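Local coordinates for muramidase (Trichobolus zukalii, PDB 6ZMV), which probably hydrolyses the beta-1,4 glycosidic bonds between N-acetylmuramic acid and N-acetylglucosamine in bacterial peptidoglycan, as a fungal lysozyme of glycoside hydrolase family 25, at residues A[7-12]-A[39-45]; A[80-84]-A[123-129]; A[130-136]-A[153-159]; A[174-180]-A[190-194]. One frame throughout, in Å; residues are numbered along the deposited sequence.

How the interactions relate
All four contacts lie in or around the curled sheet of a TIM-barrel-like enzyme, in its strands, helices and connecting loops. Interactions 3 and 4 lie closest together, their centres about 10 Å apart, because strands 156-159 and 177-181 are neighbours; Tyr134 OH and Gln179 OE1, 2.6 Å apart, tie them, and glycerol binds at both side chains. Another glycerol contact involves Ser8 and Gln11 of interaction 1, whose centre is about 21 Å from each of the others. Interaction 2 bridges two neighbourhoods: Gly80 touches Phe42 of interaction 1, while Tyr123 and Lys124 pack on the start of 130-136. A sulfate links interactions 2 and 3 through Lys124 NZ and Tyr130 N.

Interaction 1. Residues A[7-12]-A[39-45]; sequences ISHYQP and DPVFSTH
The capped turn leading into helix 42-51 is fastened to the loop after strand 2-7, with Asp39 gripping His9. Asp39 OD2 takes two N-H groups of His9: the backbone N, 2.8 Å away, on its syn lone pair, and ring ND1, 3.0 Å away, from above the carboxylate plane. His9 can offer both because CG stands between its own N and carbonyl carbon (chi1 73°), folding the imidazole back over its amide. Asp39 OD1 caps Val41 N at 2.9 Å, so an acid with two oxygens suits the place. Were Asp39 an alanine, both N-H groups of His9 would probably lose their acceptor, the ring would be freer to turn and the turn would go uncapped. One helical turn after Val41, His45 slides its ring between aliphatic groups: Ile7 CD1 lies 3.5 Å from the centroid over one face, Val41 CG1 over the other, nearer the rim. His45 NE2 donates to Ser8 O at 3.1 Å, opposite Gln11 N across the plane of that carbonyl, while its ND1 is bonded to Tyr16 OH. Strand 26-33 runs alongside, bonding to Ile7 and Asp39 by backbone, with Lys30 touching Ser8 and Asp39.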
# COMPACT_ATOMS: atom_id res chain seq x y z
N ILE A 7 -7.19 4.45 -4.61
CA ILE A 7 -8.60 4.83 -4.40
C ILE A 7 -9.17 4.05 -3.23
O ILE A 7 -8.60 3.06 -2.73
CB ILE A 7 -9.44 4.56 -5.67
CG1 ILE A 7 -9.34 3.11 -6.17
CG2 ILE A 7 -9.05 5.55 -6.77
CD1 ILE A 7 -10.16 2.79 -7.40
N SER A 8 -10.34 4.49 -2.82
CA SER A 8 -11.09 3.96 -1.67
C SER A 8 -12.57 4.30 -1.87
O SER A 8 -12.96 4.81 -2.90
CB SER A 8 -10.56 4.54 -0.39
OG SER A 8 -10.93 5.91 -0.27
N HIS A 9 -13.34 4.10 -0.82
CA HIS A 9 -14.74 4.50 -0.86
C HIS A 9 -14.90 6.01 -1.01
O HIS A 9 -15.99 6.43 -1.36
CB HIS A 9 -15.42 4.05 0.44
CG HIS A 9 -15.05 4.81 1.62
ND1 HIS A 9 -13.93 4.57 2.36
CD2 HIS A 9 -15.70 5.84 2.16
CE1 HIS A 9 -13.94 5.41 3.40
NE2 HIS A 9 -14.98 6.21 3.25
N TYR A 10 -13.86 6.80 -0.79
CA TYR A 10 -13.93 8.26 -1.08
C TYR A 10 -14.14 8.53 -2.57
O TYR A 10 -14.55 9.63 -2.92
CB TYR A 10 -12.68 8.98 -0.58
CG TYR A 10 -12.66 9.16 0.92
CD1 TYR A 10 -13.60 9.94 1.59
CD2 TYR A 10 -11.63 8.65 1.70
CE1 TYR A 10 -13.52 10.19 2.95
CE2 TYR A 10 -11.51 8.91 3.05
CZ TYR A 10 -12.48 9.64 3.68
OH TYR A 10 -12.36 9.86 5.01
N GLN A 11 -13.90 7.54 -3.41
CA GLN A 11 -14.21 7.56 -4.88
C GLN A 11 -15.31 6.52 -5.13
O GLN A 11 -15.02 5.38 -5.50
CB GLN A 11 -12.96 7.29 -5.71
CG GLN A 11 -11.91 8.36 -5.59
CD GLN A 11 -11.14 8.39 -4.30
OE1 GLN A 11 -10.62 7.35 -3.87
NE2 GLN A 11 -11.01 9.55 -3.72
N PRO A 12 -16.60 6.85 -4.95
CA PRO A 12 -17.62 5.82 -5.13
C PRO A 12 -17.76 5.30 -6.56
O PRO A 12 -18.23 4.21 -6.72
CB PRO A 12 -18.92 6.48 -4.69
CG PRO A 12 -18.57 7.93 -4.52
CD PRO A 12 -17.10 8.11 -4.40
N ASP A 39 -13.88 -1.64 3.45
CA ASP A 39 -14.24 -0.54 2.54
C ASP A 39 -15.36 -1.05 1.64
O ASP A 39 -15.19 -2.03 0.89
CB ASP A 39 -13.04 -0.06 1.79
CG ASP A 39 -13.32 1.12 0.90
OD1 ASP A 39 -14.20 0.96 -0.00
OD2 ASP A 39 -12.64 2.16 1.07
N PRO A 40 -16.53 -0.35 1.60
CA PRO A 40 -17.67 -0.90 0.86
C PRO A 40 -17.54 -0.91 -0.65
O PRO A 40 -18.34 -1.56 -1.33
CB PRO A 40 -18.83 -0.08 1.34
CG PRO A 40 -18.22 1.18 1.82
CD PRO A 40 -16.87 0.85 2.40
N VAL A 41 -16.56 -0.19 -1.15
CA VAL A 41 -16.37 -0.08 -2.61
C VAL A 41 -15.24 -0.99 -3.08
O VAL A 41 -14.92 -1.05 -4.29
CB VAL A 41 -16.23 1.38 -3.06
CG1 VAL A 41 -16.36 1.56 -4.56
CG2 VAL A 41 -17.20 2.28 -2.33
N PHE A 42 -14.58 -1.71 -2.16
CA PHE A 42 -13.41 -2.53 -2.54
C PHE A 42 -13.75 -3.43 -3.72
O PHE A 42 -13.02 -3.47 -4.71
CB PHE A 42 -12.90 -3.35 -1.35
CG PHE A 42 -11.85 -4.34 -1.77
CD1 PHE A 42 -10.54 -3.94 -1.91
CD2 PHE A 42 -12.20 -5.67 -2.08
CE1 PHE A 42 -9.60 -4.84 -2.36
CE2 PHE A 42 -11.23 -6.55 -2.55
CZ PHE A 42 -9.96 -6.13 -2.66
N SER A 43 -14.82 -4.22 -3.61
CA SER A 43 -15.11 -5.25 -4.64
C SER A 43 -15.45 -4.54 -5.95
O SER A 43 -15.07 -5.02 -7.06
CB SER A 43 -16.17 -6.18 -4.21
OG SER A 43 -15.73 -6.94 -3.10
N THR A 44 -16.19 -3.44 -5.89
CA THR A 44 -16.52 -2.66 -7.11
C THR A 44 -15.24 -2.22 -7.80
O THR A 44 -15.07 -2.41 -9.03
CB THR A 44 -17.36 -1.42 -6.80
OG1 THR A 44 -18.57 -1.84 -6.14
CG2 THR A 44 -17.64 -0.49 -7.97
N HIS A 45 -14.33 -1.65 -7.07
CA HIS A 45 -13.07 -1.16 -7.63
C HIS A 45 -12.22 -2.30 -8.12
O HIS A 45 -11.61 -2.22 -9.21
CB HIS A 45 -12.34 -0.34 -6.60
CG HIS A 45 -12.90 0.99 -6.26
ND1 HIS A 45 -13.56 1.75 -7.18
CD2 HIS A 45 -12.81 1.70 -5.10
CE1 HIS A 45 -13.89 2.92 -6.61
NE2 HIS A 45 -13.43 2.93 -5.30

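Interaction 2. Residues A[80-84]-A[123-129]; sequences GGGWS and YKTLSGR. With SO4 (sulfate ion), chain G.
This is a mixed aromatic and polar contact between the loop after helix 69-78 and the end of helix 109-127, with Trp83 and Arg129 at its heart. Arg129 lays its aliphatic part over the indole: CD sits 3.5 Å from the centroid of the Trp83 six-membered ring, nearly on the normal, a CH-pi contact. A bend at chi3 (-63°) then carries the guanidinium along the indole, its plane almost perpendicular, its edge turned to the ring and NH2 3.3 Å from Trp83 CZ2. The cation-pi component is off-centre, with Arg129 CZ 4.7 Å from the centroid of the five-membered ring. NH2 of Arg129 and NE1 of Trp83 are both donors and do not bond each other; their hydrogen bonds go to Leu203 O and Ala204 O respectively, on helix 197-205. Ser127 O meets the rim of the indole in its plane, and water 2 joins that oxygen to Trp83 O. Tyr123 OH gives a short 2.6 Å hydrogen bond to Gly81 O and receives others from water 1 and from Gly92 N, just before strand 93-95. Lys124 NZ reaches both Gly128 O and a sulfate oxygen, O1, a cation suited to an anion. The helix ends in a familiar way: Gly128 takes a positive phi (98°) that glycine accepts easily, and Ser127 OG accepts from Arg129 N, 3.0 Å away, in an ST turn.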
# COMPACT_ATOMS: atom_id res chain seq x y z
N GLY A 80 -9.68 -8.90 1.10
CA GLY A 80 -9.21 -8.22 -0.11
C GLY A 80 -7.70 -8.17 -0.25
O GLY A 80 -7.24 -7.78 -1.34
N GLY A 81 -6.95 -8.58 0.77
CA GLY A 81 -5.50 -8.59 0.73
C GLY A 81 -4.88 -9.85 0.19
O GLY A 81 -3.66 -10.02 0.30
N GLY A 82 -5.64 -10.75 -0.38
CA GLY A 82 -5.10 -12.00 -0.89
C GLY A 82 -4.13 -11.70 -2.04
O GLY A 82 -4.23 -10.69 -2.78
N TRP A 83 -3.23 -12.62 -2.29
CA TRP A 83 -2.26 -12.51 -3.39
C TRP A 83 -2.05 -13.88 -3.98
O TRP A 83 -1.87 -14.84 -3.28
CB TRP A 83 -0.94 -11.89 -2.96
CG TRP A 83 0.06 -11.81 -4.07
CD1 TRP A 83 0.16 -10.83 -5.03
CD2 TRP A 83 1.02 -12.83 -4.42
NE1 TRP A 83 1.07 -11.20 -5.99
CE2 TRP A 83 1.60 -12.43 -5.64
CE3 TRP A 83 1.37 -14.08 -3.89
CZ2 TRP A 83 2.58 -13.18 -6.27
CZ3 TRP A 83 2.35 -14.81 -4.51
CH2 TRP A 83 2.95 -14.36 -5.68
N SER A 84 -2.02 -13.89 -5.31
CA SER A 84 -1.59 -15.05 -6.10
C SER A 84 -0.68 -14.57 -7.22
O SER A 84 -0.83 -13.43 -7.61
CB SER A 84 -2.75 -15.87 -6.69
OG SER A 84 -3.40 -15.12 -7.71
N TYR A 123 1.36 -11.53 7.25
CA TYR A 123 0.97 -11.43 5.84
C TYR A 123 1.82 -12.36 4.97
O TYR A 123 1.27 -13.01 4.04
CB TYR A 123 1.02 -9.96 5.38
CG TYR A 123 0.48 -9.80 3.98
CD1 TYR A 123 -0.88 -9.64 3.80
CD2 TYR A 123 1.33 -9.88 2.86
CE1 TYR A 123 -1.39 -9.58 2.52
CE2 TYR A 123 0.81 -9.80 1.59
CZ TYR A 123 -0.57 -9.69 1.41
OH TYR A 123 -1.08 -9.55 0.10
N LYS A 124 3.11 -12.44 5.24
CA LYS A 124 4.01 -13.33 4.52
C LYS A 124 3.57 -14.78 4.64
O LYS A 124 3.54 -15.48 3.61
CB LYS A 124 5.43 -13.14 5.05
CG LYS A 124 6.52 -14.11 4.62
CD LYS A 124 6.93 -13.96 3.24
CE LYS A 124 8.11 -14.86 2.96
NZ LYS A 124 8.36 -14.93 1.49
N THR A 125 3.25 -15.27 5.84
CA THR A 125 2.85 -16.68 5.93
C THR A 125 1.52 -16.90 5.25
O THR A 125 1.32 -17.97 4.68
CB THR A 125 2.89 -17.21 7.36
OG1 THR A 125 2.90 -18.63 7.26
CG2 THR A 125 1.77 -16.70 8.23
N LEU A 126 0.59 -15.93 5.32
CA LEU A 126 -0.76 -16.15 4.74
C LEU A 126 -0.69 -16.12 3.20
O LEU A 126 -1.35 -16.97 2.55
CB LEU A 126 -1.67 -15.03 5.22
CG LEU A 126 -2.05 -15.11 6.68
CD1 LEU A 126 -2.84 -13.86 7.09
CD2 LEU A 126 -2.82 -16.39 7.02
N SER A 127 0.05 -15.16 2.64
CA SER A 127 0.04 -14.90 1.18
C SER A 127 1.19 -15.60 0.44
O SER A 127 1.06 -15.75 -0.80
CB SER A 127 0.11 -13.42 0.90
OG SER A 127 1.44 -12.94 1.08
N GLY A 128 2.29 -15.87 1.13
CA GLY A 128 3.53 -16.29 0.49
C GLY A 128 4.55 -15.23 0.26
O GLY A 128 5.71 -15.58 0.02
N ARG A 129 4.20 -13.97 0.43
CA ARG A 129 5.14 -12.89 0.17
C ARG A 129 4.94 -11.75 1.13
O ARG A 129 3.90 -11.61 1.78
CB ARG A 129 5.13 -12.46 -1.27
CG ARG A 129 3.87 -11.72 -1.64
CD ARG A 129 3.86 -11.42 -3.13
NE ARG A 129 4.95 -10.53 -3.57
CZ ARG A 129 5.11 -10.07 -4.78
NH1 ARG A 129 6.07 -9.21 -5.04
NH2 ARG A 129 4.26 -10.44 -5.72
S SO4 G . 8.82 -12.11 -1.32
O1 SO4 G . 8.41 -12.34 0.05
O2 SO4 G . 8.11 -10.93 -1.70
O3 SO4 G . 10.24 -11.85 -1.31
O4 SO4 G . 8.47 -13.20 -2.21
O HOH W 1 -2.39 -8.87 -2.56
O HOH W 2 -0.70 -17.04 -2.45

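Interaction 3. Residues A[130-136]-A[153-159]; sequences YPMIYTG and TCPLVLA. With SO4 (sulfate ion), chain G.
Thr153 covers one face of the Tyr130 ring, its CB 3.7 Å from the centroid in a CH-pi contact, while Cys154 SG and sulfate O1 approach the ring obliquely. With CG anti to the carbonyl carbon (chi1 -73°), the phenol of Tyr130 swings across to the partner segment, where CE2 also meets Thr153 CG2. A second flat group, the ring of Tyr134, receives Val157 CG1 at its edge, 3.8 Å from CD2; the small methyl of Ala159, CB, comes obliquely to the hydroxyl end, 3.4 Å from OH. Tyr134 OH is hydrogen-bonded to Gln179 OE1. Putting a serine in place of Tyr130 would probably strip Thr153 CB of its aromatic cover and open a gap beside Cys154 SG. Strands 132-136 and 156-159, of a beta-alpha-beta unit around helix 137-144, run parallel. Ile133 bonds Pro155 O through its N and Val157 N through its O, both at 2.8 Å, and Thr135 does likewise with Val157 O and Ala159 N at 3.0 Å. On one side Ile133 CD1 packs on Cys154 CB and Thr135 CG2 on Leu156 CD1; on the other Val157 CG2 meets Met132 CB. The beta-branched Ile133, Thr135 and Val157 suit an extended strand. Backbone bonds are thus flanked by mostly apolar side chains, with the Tyr134 hydroxyl a polar end among Gln179 and glycerol, and Pro131 O buried without a hydrogen-bond partner, 3.2 Å from Cys154 CB.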
# COMPACT_ATOMS: atom_id res chain seq x y z
N TYR A 130 5.97 -10.97 1.25
CA TYR A 130 5.93 -9.76 2.08
C TYR A 130 5.01 -8.71 1.47
O TYR A 130 4.95 -8.55 0.25
CB TYR A 130 7.33 -9.22 2.28
CG TYR A 130 8.16 -10.07 3.22
CD1 TYR A 130 7.88 -10.07 4.58
CD2 TYR A 130 9.24 -10.80 2.77
CE1 TYR A 130 8.61 -10.82 5.47
CE2 TYR A 130 10.00 -11.54 3.67
CZ TYR A 130 9.68 -11.56 5.02
OH TYR A 130 10.41 -12.26 5.97
N PRO A 131 4.33 -7.92 2.31
CA PRO A 131 3.54 -6.81 1.84
C PRO A 131 4.45 -5.65 1.48
O PRO A 131 5.59 -5.54 1.92
CB PRO A 131 2.66 -6.46 3.02
CG PRO A 131 3.58 -6.77 4.21
CD PRO A 131 4.39 -7.97 3.79
N MET A 132 3.87 -4.72 0.75
CA MET A 132 4.47 -3.37 0.60
C MET A 132 4.15 -2.56 1.86
O MET A 132 3.11 -2.80 2.50
CB MET A 132 3.91 -2.67 -0.63
CG MET A 132 3.95 -3.54 -1.88
SD MET A 132 3.78 -2.71 -3.44
CE MET A 132 2.07 -2.20 -3.31
N ILE A 133 5.00 -1.60 2.17
CA ILE A 133 4.78 -0.64 3.29
C ILE A 133 4.66 0.74 2.70
O ILE A 133 5.63 1.19 2.04
CB ILE A 133 5.87 -0.73 4.35
CG1 ILE A 133 5.83 -2.10 5.02
CG2 ILE A 133 5.70 0.39 5.35
CD1 ILE A 133 7.03 -2.34 5.95
N TYR A 134 3.56 1.43 2.99
CA TYR A 134 3.34 2.83 2.63
C TYR A 134 3.66 3.69 3.82
O TYR A 134 3.18 3.43 4.95
CB TYR A 134 1.88 3.04 2.20
CG TYR A 134 1.47 4.47 2.04
CD1 TYR A 134 1.07 5.22 3.14
CD2 TYR A 134 1.40 5.07 0.80
CE1 TYR A 134 0.65 6.53 2.98
CE2 TYR A 134 1.00 6.38 0.65
CZ TYR A 134 0.62 7.13 1.73
OH TYR A 134 0.18 8.41 1.57
N THR A 135 4.41 4.74 3.58
CA THR A 135 4.73 5.73 4.61
C THR A 135 5.16 7.02 3.96
O THR A 135 5.71 7.03 2.85
CB THR A 135 5.84 5.20 5.57
OG1 THR A 135 6.06 6.07 6.67
CG2 THR A 135 7.15 4.88 4.87
N GLY A 136 5.08 8.10 4.72
CA GLY A 136 5.86 9.31 4.44
C GLY A 136 7.19 9.24 5.15
O GLY A 136 7.37 8.46 6.07
N THR A 153 13.03 -6.66 2.60
CA THR A 153 11.92 -7.59 2.45
C THR A 153 10.64 -6.96 1.91
O THR A 153 10.00 -7.58 1.07
CB THR A 153 11.61 -8.26 3.77
OG1 THR A 153 11.45 -7.30 4.81
CG2 THR A 153 12.70 -9.26 4.14
N CYS A 154 10.27 -5.77 2.36
CA CYS A 154 8.99 -5.15 2.02
C CYS A 154 9.17 -4.01 1.08
O CYS A 154 9.86 -3.04 1.40
CB CYS A 154 8.35 -4.66 3.30
SG CYS A 154 7.97 -5.94 4.52
N PRO A 155 8.58 -4.04 -0.14
CA PRO A 155 8.71 -2.89 -1.04
C PRO A 155 8.16 -1.62 -0.40
O PRO A 155 7.12 -1.67 0.27
CB PRO A 155 7.84 -3.25 -2.23
CG PRO A 155 7.92 -4.78 -2.23
CD PRO A 155 7.87 -5.15 -0.77
N LEU A 156 8.87 -0.51 -0.59
CA LEU A 156 8.49 0.80 -0.04
C LEU A 156 7.60 1.54 -1.00
O LEU A 156 7.95 1.75 -2.17
CB LEU A 156 9.75 1.59 0.27
CG LEU A 156 9.56 3.04 0.67
CD1 LEU A 156 8.80 3.16 2.00
CD2 LEU A 156 10.86 3.77 0.73
N VAL A 157 6.45 2.00 -0.50
CA VAL A 157 5.59 2.99 -1.19
C VAL A 157 5.75 4.29 -0.43
O VAL A 157 5.35 4.38 0.74
CB VAL A 157 4.14 2.53 -1.28
CG1 VAL A 157 3.32 3.51 -2.09
CG2 VAL A 157 4.07 1.11 -1.89
N LEU A 158 6.44 5.25 -1.01
CA LEU A 158 6.83 6.49 -0.34
C LEU A 158 5.93 7.63 -0.79
O LEU A 158 5.82 7.91 -1.98
CB LEU A 158 8.27 6.80 -0.66
CG LEU A 158 8.90 7.99 0.05
CD1 LEU A 158 8.80 7.90 1.56
CD2 LEU A 158 10.35 8.14 -0.36
N ALA A 159 5.33 8.30 0.17
CA ALA A 159 4.48 9.47 -0.11
C ALA A 159 5.30 10.73 0.04
O ALA A 159 5.85 10.96 1.11
CB ALA A 159 3.29 9.50 0.80
S SO4 G . 8.82 -12.11 -1.32
O1 SO4 G . 8.41 -12.34 0.05
O2 SO4 G . 8.11 -10.93 -1.70
O3 SO4 G . 10.24 -11.85 -1.31
O4 SO4 G . 8.47 -13.20 -2.21

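Interaction 4. Residues A[174-180]-A[190-194]; sequences YQTIWQF and SDSFN
With CG of Asn194 held opposite its backbone N (chi1 -171°), the amide reaches across to Gln175, and ND2 donates to Gln175 O at 2.9 Å with the acceptor near the amide plane. At the other end Phe180 carries CG between N and carbonyl carbon (chi1 61°), which turns its ring over to the partner strand: Ser190 offers its CB to one face, 3.7 Å from the centroid, and the backbone of Asp191 meets the rim. Between these ends the strands are antiparallel. Trp178 and Ser192 form a hydrogen-bonded pair, Trp178 N to Ser192 O 2.9 Å and Ser192 N to Trp178 O 2.8 Å; Asn194 N to Thr176 O and Phe180 N to Ser190 O continue the pattern. Ile177 with Phe193 and Gln179 with Asp191 are non-hydrogen-bonded pairs sharing one side of the sheet. There Ile177 CG1 stands at the edge of the Phe193 ring, 4.1 Å from CD1, and Ile177 CG2 rests on Asp191 CB. Asp191 OD1 comes 3.1 Å from Gln179 CB, while the amide of Gln179 extends past it to Tyr134 and Tyr161 through OE1 and to Asp6 through NE2. Water 3 bridges Gln175 OE1 and Ser192 O. This beta hairpin joins strand 156-159, which bonds to 177-181, to strand 2-7, the first of the curled sheet, which pairs antiparallel with 189-193; Phe26 of strand 26-33 packs on Ile177, Asp191 and Phe193, and helix 197-205 covers Phe193 through Leu200 and Leu203.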
# COMPACT_ATOMS: atom_id res chain seq x y z
N TYR A 174 15.60 2.64 -2.31
CA TYR A 174 14.73 3.32 -3.27
C TYR A 174 13.32 2.96 -2.90
O TYR A 174 13.06 1.94 -2.25
CB TYR A 174 15.01 2.89 -4.72
CG TYR A 174 15.02 1.38 -4.87
CD1 TYR A 174 16.15 0.63 -4.63
CD2 TYR A 174 13.86 0.72 -5.21
CE1 TYR A 174 16.10 -0.74 -4.69
CE2 TYR A 174 13.79 -0.65 -5.23
CZ TYR A 174 14.92 -1.39 -4.98
OH TYR A 174 14.86 -2.75 -5.05
N GLN A 175 12.39 3.81 -3.32
CA GLN A 175 10.95 3.49 -3.26
C GLN A 175 10.60 2.63 -4.47
O GLN A 175 11.07 2.87 -5.58
CB GLN A 175 10.13 4.78 -3.23
CG GLN A 175 9.79 5.42 -4.58
CD GLN A 175 10.90 6.00 -5.41
OE1 GLN A 175 10.67 6.40 -6.60
NE2 GLN A 175 12.04 6.16 -4.83
N THR A 176 9.75 1.65 -4.25
CA THR A 176 9.14 0.87 -5.33
C THR A 176 8.05 1.68 -6.03
O THR A 176 7.90 1.61 -7.28
CB THR A 176 8.71 -0.49 -4.80
OG1 THR A 176 9.86 -1.20 -4.36
CG2 THR A 176 7.97 -1.29 -5.82
N ILE A 177 7.24 2.37 -5.27
CA ILE A 177 6.17 3.24 -5.77
C ILE A 177 6.31 4.57 -5.05
O ILE A 177 6.58 4.58 -3.84
CB ILE A 177 4.77 2.60 -5.63
CG1 ILE A 177 4.66 1.29 -6.42
CG2 ILE A 177 3.65 3.57 -5.98
CD1 ILE A 177 3.49 0.40 -6.04
N TRP A 178 6.09 5.66 -5.76
CA TRP A 178 6.01 7.03 -5.23
C TRP A 178 4.58 7.53 -5.34
O TRP A 178 4.05 7.61 -6.47
CB TRP A 178 6.97 7.87 -6.04
CG TRP A 178 7.03 9.32 -5.72
CD1 TRP A 178 6.66 9.99 -4.60
CD2 TRP A 178 7.52 10.33 -6.61
NE1 TRP A 178 6.92 11.33 -4.70
CE2 TRP A 178 7.44 11.57 -5.94
CE3 TRP A 178 8.00 10.30 -7.92
CZ2 TRP A 178 7.78 12.77 -6.57
CZ3 TRP A 178 8.42 11.47 -8.51
CH2 TRP A 178 8.33 12.69 -7.83
N GLN A 179 3.97 7.91 -4.25
CA GLN A 179 2.68 8.61 -4.23
C GLN A 179 3.02 10.09 -4.26
O GLN A 179 3.51 10.63 -3.25
CB GLN A 179 1.83 8.22 -3.04
CG GLN A 179 0.42 8.77 -3.16
CD GLN A 179 -0.35 8.64 -1.85
OE1 GLN A 179 0.00 9.33 -0.86
NE2 GLN A 179 -1.28 7.71 -1.85
N PHE A 180 2.79 10.74 -5.38
CA PHE A 180 3.34 12.11 -5.59
C PHE A 180 2.31 13.23 -5.57
O PHE A 180 2.72 14.37 -5.53
CB PHE A 180 4.13 12.17 -6.89
CG PHE A 180 3.34 11.88 -8.14
CD1 PHE A 180 2.73 12.94 -8.82
CD2 PHE A 180 3.25 10.60 -8.70
CE1 PHE A 180 2.07 12.69 -10.01
CE2 PHE A 180 2.60 10.37 -9.90
CZ PHE A 180 2.00 11.41 -10.54
N SER A 190 -2.26 10.06 -6.90
CA SER A 190 -1.42 9.69 -8.06
C SER A 190 -0.22 8.90 -7.57
O SER A 190 0.49 9.35 -6.63
CB SER A 190 -0.93 10.92 -8.77
OG SER A 190 -2.02 11.69 -9.28
N ASP A 191 0.11 7.84 -8.27
CA ASP A 191 1.27 6.99 -7.97
C ASP A 191 2.14 6.79 -9.22
O ASP A 191 1.65 6.83 -10.33
CB ASP A 191 0.84 5.65 -7.40
CG ASP A 191 0.08 5.77 -6.10
OD1 ASP A 191 0.70 6.11 -5.08
OD2 ASP A 191 -1.16 5.56 -6.11
N SER A 192 3.41 6.51 -8.98
CA SER A 192 4.36 6.17 -10.05
C SER A 192 5.25 5.01 -9.61
O SER A 192 5.91 5.10 -8.55
CB SER A 192 5.23 7.38 -10.37
OG SER A 192 6.09 7.12 -11.47
N PHE A 193 5.23 3.95 -10.38
CA PHE A 193 6.11 2.82 -10.11
C PHE A 193 7.50 3.10 -10.66
O PHE A 193 7.65 3.63 -11.76
CB PHE A 193 5.51 1.57 -10.74
CG PHE A 193 6.44 0.39 -10.78
CD1 PHE A 193 6.61 -0.39 -9.65
CD2 PHE A 193 7.20 0.13 -11.91
CE1 PHE A 193 7.50 -1.44 -9.63
CE2 PHE A 193 8.13 -0.91 -11.89
CZ PHE A 193 8.25 -1.70 -10.77
N ASN A 194 8.49 2.70 -9.87
CA ASN A 194 9.93 2.93 -10.17
C ASN A 194 10.48 1.86 -11.13
O ASN A 194 11.04 0.85 -10.72
CB ASN A 194 10.64 2.95 -8.84
CG ASN A 194 12.09 3.38 -8.92
OD1 ASN A 194 12.66 3.35 -10.00
ND2 ASN A 194 12.73 3.71 -7.82
O HOH W 3 8.56 5.97 -8.47